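Local structure of CSP3 (Bacillus subtilis, 5FIG) at residues B[5-10]-B[100-105]; B[17-22]-B[40-45]; B[46-51]-B[67-72]; B[54-57]-B[62-65]. The protein probably stores Cu(I) in the cytosol of Bacillus subtilis with high capacity, protecting the cell against copper toxicity. All coordinates share one frame; numbering follows the deposited sequence.

All four contacts belong to one four-helix bundle, whose interior is lined with cysteines that are the probable copper ligands. Contacts 1 and 2 both use helix 6-27 but lie on opposite sides of the chain's centre, about 17 Å apart centre to centre. Contact 3, about 6 Å from that centre, comes between them: it meets contact 1 through the salt bridge from Arg104 NH2 to Asp72 OD1 (2.5 Å), and contact 2 where Ala46 packs on Cys19 and Asn20. Contact 4 closes the hairpin of helices 36-57 and 63-81. Its Met56 CE lies 3.7 Å from Cys8 SG of contact 1, and its Met56 SD lies 4.0 Å from Cys67 SG of segment 67-72.

Contact 1 of 4, residues B[5-10]-B[100-105]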
loop_
_atom_site.group_PDB
_atom_site.type_symbol
_atom_site.label_atom_id
_atom_site.label_comp_id
_atom_site.label_asym_id
_atom_site.label_seq_id
_atom_site.Cartn_x
_atom_site.Cartn_y
_atom_site.Cartn_z
ATOM N N SER B 5 0.643 21.099 3.044
ATOM C CA SER B 5 0.124 19.770 3.454
ATOM C C SER B 5 0.623 19.226 4.817
ATOM O O SER B 5 0.124 18.186 5.250
ATOM C CB SER B 5 0.465 18.773 2.371
ATOM O OG SER B 5 1.854 18.811 2.162
ATOM N N GLU B 6 1.605 19.867 5.459
ATOM C CA GLU B 6 2.214 19.278 6.671
ATOM C C GLU B 6 1.232 18.915 7.771
ATOM O O GLU B 6 1.273 17.819 8.309
ATOM C CB GLU B 6 3.321 20.149 7.240
ATOM C CG GLU B 6 4.030 19.640 8.530
ATOM C CD GLU B 6 5.341 20.375 8.838
ATOM O OE1 GLU B 6 5.712 21.374 8.177
ATOM O OE2 GLU B 6 6.053 19.967 9.774
ATOM N N ALA B 7 0.289 19.811 8.075
ATOM C CA ALA B 7 -0.722 19.485 9.078
ATOM C C ALA B 7 -1.630 18.290 8.740
ATOM O O ALA B 7 -2.011 17.450 9.604
ATOM C CB ALA B 7 -1.593 20.716 9.391
ATOM N N CYS B 8 -2.086 18.213 7.485
ATOM C CA CYS B 8 -2.950 17.150 7.075
ATOM C C CYS B 8 -2.168 15.822 7.092
ATOM O O CYS B 8 -2.689 14.779 7.516
ATOM C CB CYS B 8 -3.486 17.375 5.658
ATOM S SG CYS B 8 -4.706 16.205 5.149
ATOM N N ILE B 9 -0.939 15.874 6.596
ATOM C CA ILE B 9 -0.033 14.716 6.706
ATOM C C ILE B 9 0.048 14.219 8.126
ATOM O O ILE B 9 -0.057 13.036 8.391
ATOM C CB ILE B 9 1.341 14.997 6.083
ATOM C CG1 ILE B 9 1.207 15.095 4.555
ATOM C CG2 ILE B 9 2.363 13.918 6.465
ATOM C CD1 ILE B 9 2.365 15.790 3.865
ATOM N N GLU B 10 0.295 15.122 9.052
ATOM C CA GLU B 10 0.363 14.721 10.445
ATOM C C GLU B 10 -0.881 14.075 10.960
ATOM O O GLU B 10 -0.805 13.143 11.730
ATOM C CB GLU B 10 0.664 15.930 11.311
ATOM C CG GLU B 10 1.101 15.671 12.741
ATOM C CD GLU B 10 2.395 14.902 12.850
ATOM O OE1 GLU B 10 3.036 14.619 11.802
ATOM O OE2 GLU B 10 2.838 14.636 13.985
ATOM N N ALA B 100 -10.436 13.435 9.061
ATOM C CA ALA B 100 -11.447 13.780 8.079
ATOM C C ALA B 100 -11.591 15.265 7.856
ATOM O O ALA B 100 -11.597 15.714 6.731
ATOM C CB ALA B 100 -12.786 13.196 8.471
ATOM N N GLU B 101 -11.582 16.043 8.945
ATOM C CA GLU B 101 -11.626 17.455 8.804
ATOM C C GLU B 101 -10.424 18.076 8.109
ATOM O O GLU B 101 -10.560 18.918 7.253
ATOM C CB GLU B 101 -11.845 18.066 10.182
ATOM C CG GLU B 101 -11.945 19.575 10.157
ATOM C CD GLU B 101 -13.366 20.097 9.870
ATOM O OE1 GLU B 101 -14.340 19.395 9.567
ATOM O OE2 GLU B 101 -13.522 21.287 9.867
ATOM N N GLN B 102 -9.216 17.581 8.413
ATOM C CA GLN B 102 -8.052 18.097 7.737
ATOM C C GLN B 102 -8.074 17.731 6.247
ATOM O O GLN B 102 -7.633 18.501 5.389
ATOM C CB GLN B 102 -6.773 17.530 8.387
ATOM C CG GLN B 102 -6.450 18.162 9.745
ATOM C CD GLN B 102 -5.767 19.525 9.649
ATOM O OE1 GLN B 102 -5.274 19.943 8.616
ATOM N NE2 GLN B 102 -5.884 20.283 10.677
ATOM N N CYS B 103 -8.481 16.502 5.973
ATOM C CA CYS B 103 -8.557 16.031 4.557
ATOM C C CYS B 103 -9.598 16.818 3.763
ATOM O O CYS B 103 -9.365 17.096 2.581
ATOM C CB CYS B 103 -8.834 14.531 4.518
ATOM S SG CYS B 103 -7.341 13.564 4.866
ATOM N N ARG B 104 -10.721 17.162 4.386
ATOM C CA ARG B 104 -11.762 17.981 3.684
ATOM C C ARG B 104 -11.195 19.346 3.296
ATOM O O ARG B 104 -11.458 19.857 2.209
ATOM C CB ARG B 104 -13.062 18.093 4.527
ATOM C CG ARG B 104 -13.834 16.774 4.563
ATOM C CD ARG B 104 -15.347 16.518 4.690
ATOM N NE ARG B 104 -15.330 15.618 3.582
ATOM C CZ ARG B 104 -15.685 14.341 3.475
ATOM N NH1 ARG B 104 -16.334 13.662 4.414
ATOM N NH2 ARG B 104 -15.388 13.757 2.319
ATOM N N SER B 105 -10.377 19.936 4.180
ATOM C CA SER B 105 -9.695 21.196 3.863
ATOM C C SER B 105 -8.728 21.055 2.706
ATOM O O SER B 105 -8.703 21.886 1.830
ATOM C CB SER B 105 -8.925 21.681 5.093
ATOM O OG SER B 105 -9.859 21.850 6.140
#
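Gln102 lies across the flank of Cys8 and Ala7 where the first turns of helix 6-27 run against the last part of helix 89-107. The segment axes approach to 9.0 Å, with an angle of 146° between their directions, as befits neighbouring antiparallel helices of a four-helix bundle. Followed outward, Gln102 begins with CB, 4.1 Å from both CA and SG of Cys8, so that its root packs against the backbone and thiol at once. CG stands beside its own backbone N (chi1 -74°), and a second bend at CG carries the amide back alongside helix 6-27. At the tip, OE1 comes to 3.8 Å from the methyl CB of Ala7 and to the same distance from Cys8 N, too long for a hydrogen bond; the approach is van der Waals packing. The other half of the contact is sulfur. Cys8 SG, swung away from its amide N (chi1 -173°), reaches between the helices to within 3.7 Å of Gln102 O and equally near Cys103 SG. Met56 of helix 36-57 covers Cys8, while Cys70 and Cys12 adjoin Cys103. Two thiols touching at this separation are in nonbonded contact, with no disulfide between them, and such a buried pair offers soft donor atoms, consistent with a protein that stores Cu(I).

Contact 2 of 4, residues B[17-22]-B[40-45]; sequences KACNHC and RLDREC
Cys19 makes the first touch along segment 17-22, and does so in two ways. Its carbonyl O sits 3.5 Å from Asp42 CB, where the backbones come nearest. Its side chain turns deeper: SG lies 3.7 Å from Cys45 SG and close to Cys45 CB, an unbonded thiol pair. One residue on, Asn20 starts out away from helix 36-57, yet OD1 accepts a 2.7 Å hydrogen bond from a water that also donates weakly to Asp42 O, bridging the helices. Its ND2 is held by Gln57 of a neighbouring subunit. A turn after Cys19 comes Cys22, whose thiol faces the Asp42 carboxylate. A trans setting about the CA-CB bond (chi1 -173°) brings SG 3.2 Å from Asp42 OD2, while OD1 stands farther off at 3.9 Å. Asp42 is thus a buried acid among sulfur side chains: Cys77, Cys92 and Cys81, the last in a disulfide with Cys38, also touch it. A carboxylate this close, if charged, would probably make the Cys22 thiol harder to ionise. Were Asp42 an alanine, Cys22 SG would probably lose its close carboxylate neighbour and a gap would open beside Cys19 O. The segment axes are 8.4 Å apart at 147°, an antiparallel pair of the bundle. Helix 89-107 closes one side through Cys92 and Cys89, against Cys19 and Cys22, and helix 63-81 meets Asp42 and Cys45 through Cys77, Cys81 and Cys74.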
loop_
_atom_site.group_PDB
_atom_site.type_symbol
_atom_site.label_atom_id
_atom_site.label_comp_id
_atom_site.label_asym_id
_atom_site.label_seq_id
_atom_site.Cartn_x
_atom_site.Cartn_y
_atom_site.Cartn_z
ATOM N N LYS B 17 -1.780 5.507 12.943
ATOM C CA LYS B 17 -1.337 4.952 14.188
ATOM C C LYS B 17 -2.532 4.453 14.996
ATOM O O LYS B 17 -2.527 3.385 15.549
ATOM C CB LYS B 17 -0.553 6.013 14.973
ATOM C CG LYS B 17 -0.062 5.559 16.316
ATOM C CD LYS B 17 0.741 6.658 17.004
ATOM C CE LYS B 17 1.208 6.151 18.353
ATOM N NZ LYS B 17 1.873 7.185 19.198
ATOM N N ALA B 18 -3.515 5.321 15.170
ATOM C CA ALA B 18 -4.662 4.970 16.021
ATOM C C ALA B 18 -5.472 3.798 15.492
ATOM O O ALA B 18 -5.881 2.922 16.240
ATOM C CB ALA B 18 -5.569 6.206 16.210
ATOM N N CYS B 19 -5.690 3.791 14.185
ATOM C CA CYS B 19 -6.416 2.705 13.500
ATOM C C CYS B 19 -5.674 1.416 13.574
ATOM O O CYS B 19 -6.269 0.361 13.889
ATOM C CB CYS B 19 -6.671 3.057 11.991
ATOM S SG CYS B 19 -7.982 4.303 11.795
ATOM N N ASN B 20 -4.356 1.460 13.338
ATOM C CA ASN B 20 -3.557 0.215 13.465
ATOM C C ASN B 20 -3.518 -0.332 14.906
ATOM O O ASN B 20 -3.575 -1.523 15.139
ATOM C CB ASN B 20 -2.136 0.424 12.929
ATOM C CG ASN B 20 -2.074 0.464 11.425
ATOM O OD1 ASN B 20 -2.863 -0.189 10.790
ATOM N ND2 ASN B 20 -1.138 1.234 10.846
ATOM N N HIS B 21 -3.381 0.575 15.882
ATOM C CA HIS B 21 -3.475 0.182 17.264
ATOM C C HIS B 21 -4.823 -0.425 17.638
ATOM O O HIS B 21 -4.877 -1.426 18.361
ATOM C CB HIS B 21 -3.136 1.386 18.190
ATOM C CG HIS B 21 -1.662 1.680 18.211
ATOM N ND1 HIS B 21 -1.165 2.842 18.763
ATOM C CD2 HIS B 21 -0.577 1.022 17.703
ATOM C CE1 HIS B 21 0.151 2.873 18.651
ATOM N NE2 HIS B 21 0.539 1.779 18.020
ATOM N N CYS B 22 -5.889 0.200 17.193
ATOM C CA CYS B 22 -7.232 -0.277 17.436
ATOM C C CYS B 22 -7.443 -1.664 16.797
ATOM O O CYS B 22 -8.007 -2.575 17.405
ATOM C CB CYS B 22 -8.248 0.755 16.890
ATOM S SG CYS B 22 -9.984 0.458 17.252
ATOM N N ARG B 40 -12.549 -4.206 10.315
ATOM C CA ARG B 40 -12.546 -3.987 8.864
ATOM C C ARG B 40 -12.258 -2.559 8.468
ATOM O O ARG B 40 -11.434 -2.276 7.602
ATOM C CB ARG B 40 -13.887 -4.379 8.256
ATOM C CG ARG B 40 -14.053 -5.867 8.190
ATOM C CD ARG B 40 -15.468 -6.175 7.701
ATOM N NE ARG B 40 -15.560 -5.924 6.278
ATOM C CZ ARG B 40 -16.654 -6.113 5.546
ATOM N NH1 ARG B 40 -17.798 -6.479 6.117
ATOM N NH2 ARG B 40 -16.616 -5.866 4.241
ATOM N N LEU B 41 -12.994 -1.635 9.076
ATOM C CA LEU B 41 -12.750 -0.208 8.800
ATOM C C LEU B 41 -11.389 0.298 9.244
ATOM O O LEU B 41 -10.794 1.172 8.594
ATOM C CB LEU B 41 -13.868 0.673 9.387
ATOM C CG LEU B 41 -15.177 0.599 8.578
ATOM C CD1 LEU B 41 -16.341 1.151 9.343
ATOM C CD2 LEU B 41 -15.036 1.384 7.274
ATOM N N ASP B 42 -10.884 -0.220 10.354
ATOM C CA ASP B 42 -9.522 0.165 10.821
ATOM C C ASP B 42 -8.488 -0.168 9.752
ATOM O O ASP B 42 -7.550 0.613 9.511
ATOM C CB ASP B 42 -9.108 -0.595 12.079
ATOM C CG ASP B 42 -9.744 -0.058 13.343
ATOM O OD1 ASP B 42 -10.122 1.135 13.388
ATOM O OD2 ASP B 42 -9.843 -0.866 14.312
ATOM N N ARG B 43 -8.626 -1.337 9.147
ATOM C CA ARG B 43 -7.720 -1.733 8.070
ATOM C C ARG B 43 -7.838 -0.794 6.864
ATOM O O ARG B 43 -6.833 -0.266 6.364
ATOM C CB ARG B 43 -7.962 -3.179 7.649
ATOM C CG ARG B 43 -7.140 -3.608 6.457
ATOM C CD ARG B 43 -7.521 -4.961 5.950
ATOM N NE ARG B 43 -6.658 -5.407 4.869
ATOM C CZ ARG B 43 -6.841 -6.504 4.154
ATOM N NH1 ARG B 43 -7.836 -7.343 4.417
ATOM N NH2 ARG B 43 -5.982 -6.780 3.196
ATOM N N GLU B 44 -9.079 -0.526 6.447
ATOM C CA GLU B 44 -9.308 0.321 5.290
ATOM C C GLU B 44 -8.814 1.745 5.515
ATOM O O GLU B 44 -8.225 2.396 4.617
ATOM C CB GLU B 44 -10.849 0.298 4.952
ATOM C CG GLU B 44 -11.238 -1.030 4.371
ATOM C CD GLU B 44 -12.588 -0.919 3.692
ATOM O OE1 GLU B 44 -12.908 0.162 3.173
ATOM O OE2 GLU B 44 -13.358 -1.902 3.741
ATOM N N CYS B 45 -9.061 2.250 6.736
ATOM C CA CYS B 45 -8.749 3.651 7.049
ATOM C C CYS B 45 -7.233 3.854 7.185
ATOM O O CYS B 45 -6.673 4.760 6.564
ATOM C CB CYS B 45 -9.456 4.030 8.320
ATOM S SG CYS B 45 -9.267 5.776 8.707
HETATM O O HOH W 1 -5.413 -1.191 10.596
#

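Contact 3 of 4, residues B[46-51]-B[67-72]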
loop_
_atom_site.group_PDB
_atom_site.type_symbol
_atom_site.label_atom_id
_atom_site.label_comp_id
_atom_site.label_asym_id
_atom_site.label_seq_id
_atom_site.Cartn_x
_atom_site.Cartn_y
_atom_site.Cartn_z
ATOM N N ALA B 46 -6.575 2.924 7.848
ATOM C CA ALA B 46 -5.084 2.978 7.923
ATOM C C ALA B 46 -4.447 2.943 6.536
ATOM O O ALA B 46 -3.501 3.702 6.217
ATOM C CB ALA B 46 -4.547 1.836 8.726
ATOM N N ASP B 47 -4.987 2.094 5.668
ATOM C CA ASP B 47 -4.459 1.988 4.306
ATOM C C ASP B 47 -4.649 3.260 3.483
ATOM O O ASP B 47 -3.739 3.713 2.756
ATOM C CB ASP B 47 -5.046 0.757 3.568
ATOM C CG ASP B 47 -4.609 -0.594 4.171
ATOM O OD1 ASP B 47 -3.720 -0.688 5.067
ATOM O OD2 ASP B 47 -5.114 -1.625 3.669
ATOM N N ILE B 48 -5.846 3.844 3.525
ATOM C CA ILE B 48 -6.091 5.050 2.746
ATOM C C ILE B 48 -5.321 6.236 3.299
ATOM O O ILE B 48 -4.962 7.138 2.543
ATOM C CB ILE B 48 -7.612 5.381 2.586
ATOM C CG1 ILE B 48 -7.908 6.457 1.539
ATOM C CG2 ILE B 48 -8.257 5.874 3.865
ATOM C CD1 ILE B 48 -7.642 6.027 0.114
ATOM N N CYS B 49 -5.152 6.279 4.618
ATOM C CA CYS B 49 -4.380 7.361 5.202
ATOM C C CYS B 49 -2.927 7.321 4.697
ATOM O O CYS B 49 -2.380 8.380 4.347
ATOM C CB CYS B 49 -4.358 7.309 6.753
ATOM S SG CYS B 49 -5.890 7.904 7.509
ATOM N N ALA B 50 -2.356 6.123 4.619
ATOM C CA ALA B 50 -1.020 5.969 4.065
ATOM C C ALA B 50 -0.994 6.477 2.600
ATOM O O ALA B 50 -0.039 7.133 2.148
ATOM C CB ALA B 50 -0.596 4.531 4.141
ATOM N N LEU B 51 -2.023 6.113 1.817
ATOM C CA LEU B 51 -2.073 6.581 0.428
ATOM C C LEU B 51 -2.158 8.111 0.305
ATOM O O LEU B 51 -1.570 8.731 -0.605
ATOM C CB LEU B 51 -3.264 5.938 -0.314
ATOM C CG LEU B 51 -3.404 6.280 -1.800
ATOM C CD1 LEU B 51 -2.328 5.597 -2.588
ATOM C CD2 LEU B 51 -4.778 5.852 -2.342
ATOM N N CYS B 67 -7.487 12.744 -0.972
ATOM C CA CYS B 67 -7.836 13.332 0.339
ATOM C C CYS B 67 -9.360 13.313 0.604
ATOM O O CYS B 67 -9.795 13.002 1.724
ATOM C CB CYS B 67 -7.303 14.751 0.475
ATOM S SG CYS B 67 -5.569 14.787 0.796
ATOM N N ALA B 68 -10.174 13.609 -0.407
ATOM C CA ALA B 68 -11.625 13.543 -0.231
ATOM C C ALA B 68 -12.062 12.092 0.122
ATOM O O ALA B 68 -12.916 11.886 0.993
ATOM C CB ALA B 68 -12.349 14.051 -1.454
ATOM N N LEU B 69 -11.481 11.101 -0.565
ATOM C CA LEU B 69 -11.784 9.689 -0.252
ATOM C C LEU B 69 -11.355 9.319 1.153
ATOM O O LEU B 69 -12.094 8.663 1.898
ATOM C CB LEU B 69 -11.110 8.720 -1.281
ATOM C CG LEU B 69 -11.213 7.240 -0.986
ATOM C CD1 LEU B 69 -12.672 6.798 -0.959
ATOM C CD2 LEU B 69 -10.448 6.477 -2.063
ATOM N N CYS B 70 -10.164 9.765 1.534
ATOM C CA CYS B 70 -9.659 9.533 2.842
ATOM C C CYS B 70 -10.628 10.097 3.889
ATOM O O CYS B 70 -10.873 9.435 4.912
ATOM C CB CYS B 70 -8.237 10.090 2.980
ATOM S SG CYS B 70 -7.412 9.694 4.544
ATOM N N ALA B 71 -11.163 11.275 3.642
ATOM C CA ALA B 71 -12.087 11.889 4.619
ATOM C C ALA B 71 -13.330 11.033 4.794
ATOM O O ALA B 71 -13.794 10.825 5.905
ATOM C CB ALA B 71 -12.462 13.303 4.216
ATOM N N ASP B 72 -13.852 10.534 3.677
ATOM C CA ASP B 72 -15.047 9.678 3.716
ATOM C C ASP B 72 -14.825 8.406 4.513
ATOM O O ASP B 72 -15.665 8.023 5.328
ATOM C CB ASP B 72 -15.522 9.338 2.315
ATOM C CG ASP B 72 -16.096 10.536 1.565
ATOM O OD1 ASP B 72 -16.498 11.548 2.161
ATOM O OD2 ASP B 72 -16.202 10.458 0.327
#
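Ile48 packs on Leu69 and Cys70 with no flat side chain between them: the only planar groups of these segments, the carboxylates of Asp47 and Asp72, turn to other partners. Asp72 OD1 makes a salt bridge to Arg104, and Asp47 does so with Lys54 of neighbouring subunits. This is an antiparallel helix pair of the four-helix bundle, its segment axes 9.3 Å apart at 157°. Ile48 divides its branches. CG1, pointing away from the N side of its residue (chi1 -168°), reaches over the backbone of Cys70, 3.8 Å from its CA, and ends in CD1, which meets Leu69 CD2 at 3.6 Å as the two side chains cross at a slant. The other branch, CG2, rests 4.0 Å from Cys70 SG. Cutting Ile48 back to an alanine would remove both branches, and is likely to open a gap beside Leu69 and leave the Cys70 thiol freer to turn. Ile48 also packs on Leu51 of a neighbouring subunit, so the contact is partly at the assembly interface. Toward the bundle interior apolar packing gives way to sulfur, a junction consistent with a thiol-lined copper store: Cys70 SG lies 3.8 Å from Cys49 SG and 3.9 Å from Cys49 CA.

Contact 4 of 4, residues B[54-57]-B[62-65]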
loop_
_atom_site.group_PDB
_atom_site.type_symbol
_atom_site.label_atom_id
_atom_site.label_comp_id
_atom_site.label_asym_id
_atom_site.label_seq_id
_atom_site.Cartn_x
_atom_site.Cartn_y
_atom_site.Cartn_z
ATOM N N LYS B 54 1.204 9.620 0.916
ATOM C CA LYS B 54 2.017 9.505 -0.283
ATOM C C LYS B 54 1.598 10.518 -1.352
ATOM O O LYS B 54 2.458 11.115 -1.994
ATOM C CB LYS B 54 1.942 8.078 -0.794
ATOM C CG LYS B 54 2.844 7.815 -1.953
ATOM C CD LYS B 54 2.599 6.488 -2.626
ATOM C CE LYS B 54 2.167 5.350 -1.713
ATOM N NZ LYS B 54 2.253 4.052 -2.442
ATOM N N ALA B 55 0.285 10.654 -1.585
ATOM C CA ALA B 55 -0.222 11.568 -2.585
ATOM C C ALA B 55 0.171 13.007 -2.309
ATOM O O ALA B 55 0.646 13.724 -3.194
ATOM C CB ALA B 55 -1.734 11.480 -2.691
ATOM N N MET B 56 0.059 13.402 -1.045
ATOM C CA MET B 56 0.481 14.752 -0.662
ATOM C C MET B 56 1.980 14.969 -0.779
ATOM O O MET B 56 2.451 16.027 -1.287
ATOM C CB MET B 56 0.012 15.102 0.742
ATOM C CG MET B 56 -1.475 15.228 0.824
ATOM S SD MET B 56 -2.066 15.685 2.490
ATOM C CE MET B 56 -2.277 14.115 3.258
ATOM N N GLN B 57 2.759 13.981 -0.374
ATOM C CA GLN B 57 4.206 14.128 -0.412
ATOM C C GLN B 57 4.786 14.121 -1.822
ATOM O O GLN B 57 5.856 14.661 -2.041
ATOM C CB GLN B 57 4.868 13.039 0.426
ATOM C CG GLN B 57 4.600 13.208 1.942
ATOM C CD GLN B 57 5.245 12.106 2.799
ATOM O OE1 GLN B 57 5.509 11.001 2.342
ATOM N NE2 GLN B 57 5.450 12.425 4.075
ATOM N N PHE B 62 -3.856 13.542 -8.453
ATOM C CA PHE B 62 -5.145 13.265 -7.800
ATOM C C PHE B 62 -5.155 13.437 -6.296
ATOM O O PHE B 62 -5.947 12.870 -5.560
ATOM C CB PHE B 62 -5.642 11.925 -8.291
ATOM C CG PHE B 62 -6.275 12.043 -9.672
ATOM C CD1 PHE B 62 -5.474 12.090 -10.812
ATOM C CD2 PHE B 62 -7.656 12.172 -9.845
ATOM C CE1 PHE B 62 -6.022 12.241 -12.075
ATOM C CE2 PHE B 62 -8.230 12.298 -11.139
ATOM C CZ PHE B 62 -7.401 12.358 -12.242
ATOM N N MET B 63 -4.217 14.216 -5.784
ATOM C CA MET B 63 -4.111 14.380 -4.328
ATOM C C MET B 63 -5.427 14.837 -3.684
ATOM O O MET B 63 -5.843 14.314 -2.654
ATOM C CB MET B 63 -2.985 15.372 -3.996
ATOM C CG MET B 63 -2.840 15.523 -2.504
ATOM S SD MET B 63 -3.784 16.954 -1.982
ATOM C CE MET B 63 -2.777 18.350 -2.615
ATOM N N LYS B 64 -6.083 15.815 -4.276
ATOM C CA LYS B 64 -7.347 16.360 -3.691
ATOM C C LYS B 64 -8.454 15.304 -3.638
ATOM O O LYS B 64 -9.101 15.118 -2.635
ATOM C CB LYS B 64 -7.806 17.629 -4.385
ATOM C CG LYS B 64 -6.908 18.839 -4.109
ATOM C CD LYS B 64 -7.492 20.155 -4.630
ATOM C CE LYS B 64 -6.636 21.397 -4.194
ATOM N NZ LYS B 64 -7.298 22.715 -4.486
ATOM N N GLU B 65 -8.579 14.542 -4.715
ATOM C CA GLU B 65 -9.554 13.455 -4.768
ATOM C C GLU B 65 -9.246 12.331 -3.798
ATOM O O GLU B 65 -10.142 11.796 -3.154
ATOM C CB GLU B 65 -9.699 13.014 -6.244
ATOM C CG GLU B 65 -10.250 14.168 -7.128
ATOM C CD GLU B 65 -9.190 15.105 -7.757
ATOM O OE1 GLU B 65 -7.988 15.133 -7.367
ATOM O OE2 GLU B 65 -9.599 15.861 -8.698
#
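Met63 folds over Ala55 and Met56 at the closed end of a helical hairpin, where helix 36-57 stops, a short loop follows, and helix 63-81 starts. The CA atoms of Ala55 and Met63 come within 5.1 Å, the nearest of the two segments. The interactions across the contact are apolar. Ala55 offers its small CB, 4.1 Å from Met63 CA and about as far from Met63 CG, consistent with the close approach of the two helix ends. Extended at its first torsion (chi1 -178°), Met63 reaches across to Met56, and the two thioether side chains cross at about a right angle. Met56 in turn continues inward, its far end packing on Cys8, Ile9 and Cys12 of helix 6-27 and on Cys67, so that one residue joins the hairpin to the cysteine-rich interior. Polar bonds belong to the surroundings. Lys54 O accepts a hydrogen bond from Thr58 OG1 as the helix ends, and Phe62, at the N-cap position of the next helix, gives its backbone N to Glu44 of a neighbouring subunit. Among charges, Lys64 NZ makes a salt bridge to the terminal carboxylate of Ala108. The hairpin end thus touches a neighbouring subunit through Phe62 and helix 6-27 through Met56. At the crossing itself, Met63 CG touches Met56 CG at 3.6 Å, and Met63 SD follows at 4.0 Å from that same Met56 carbon.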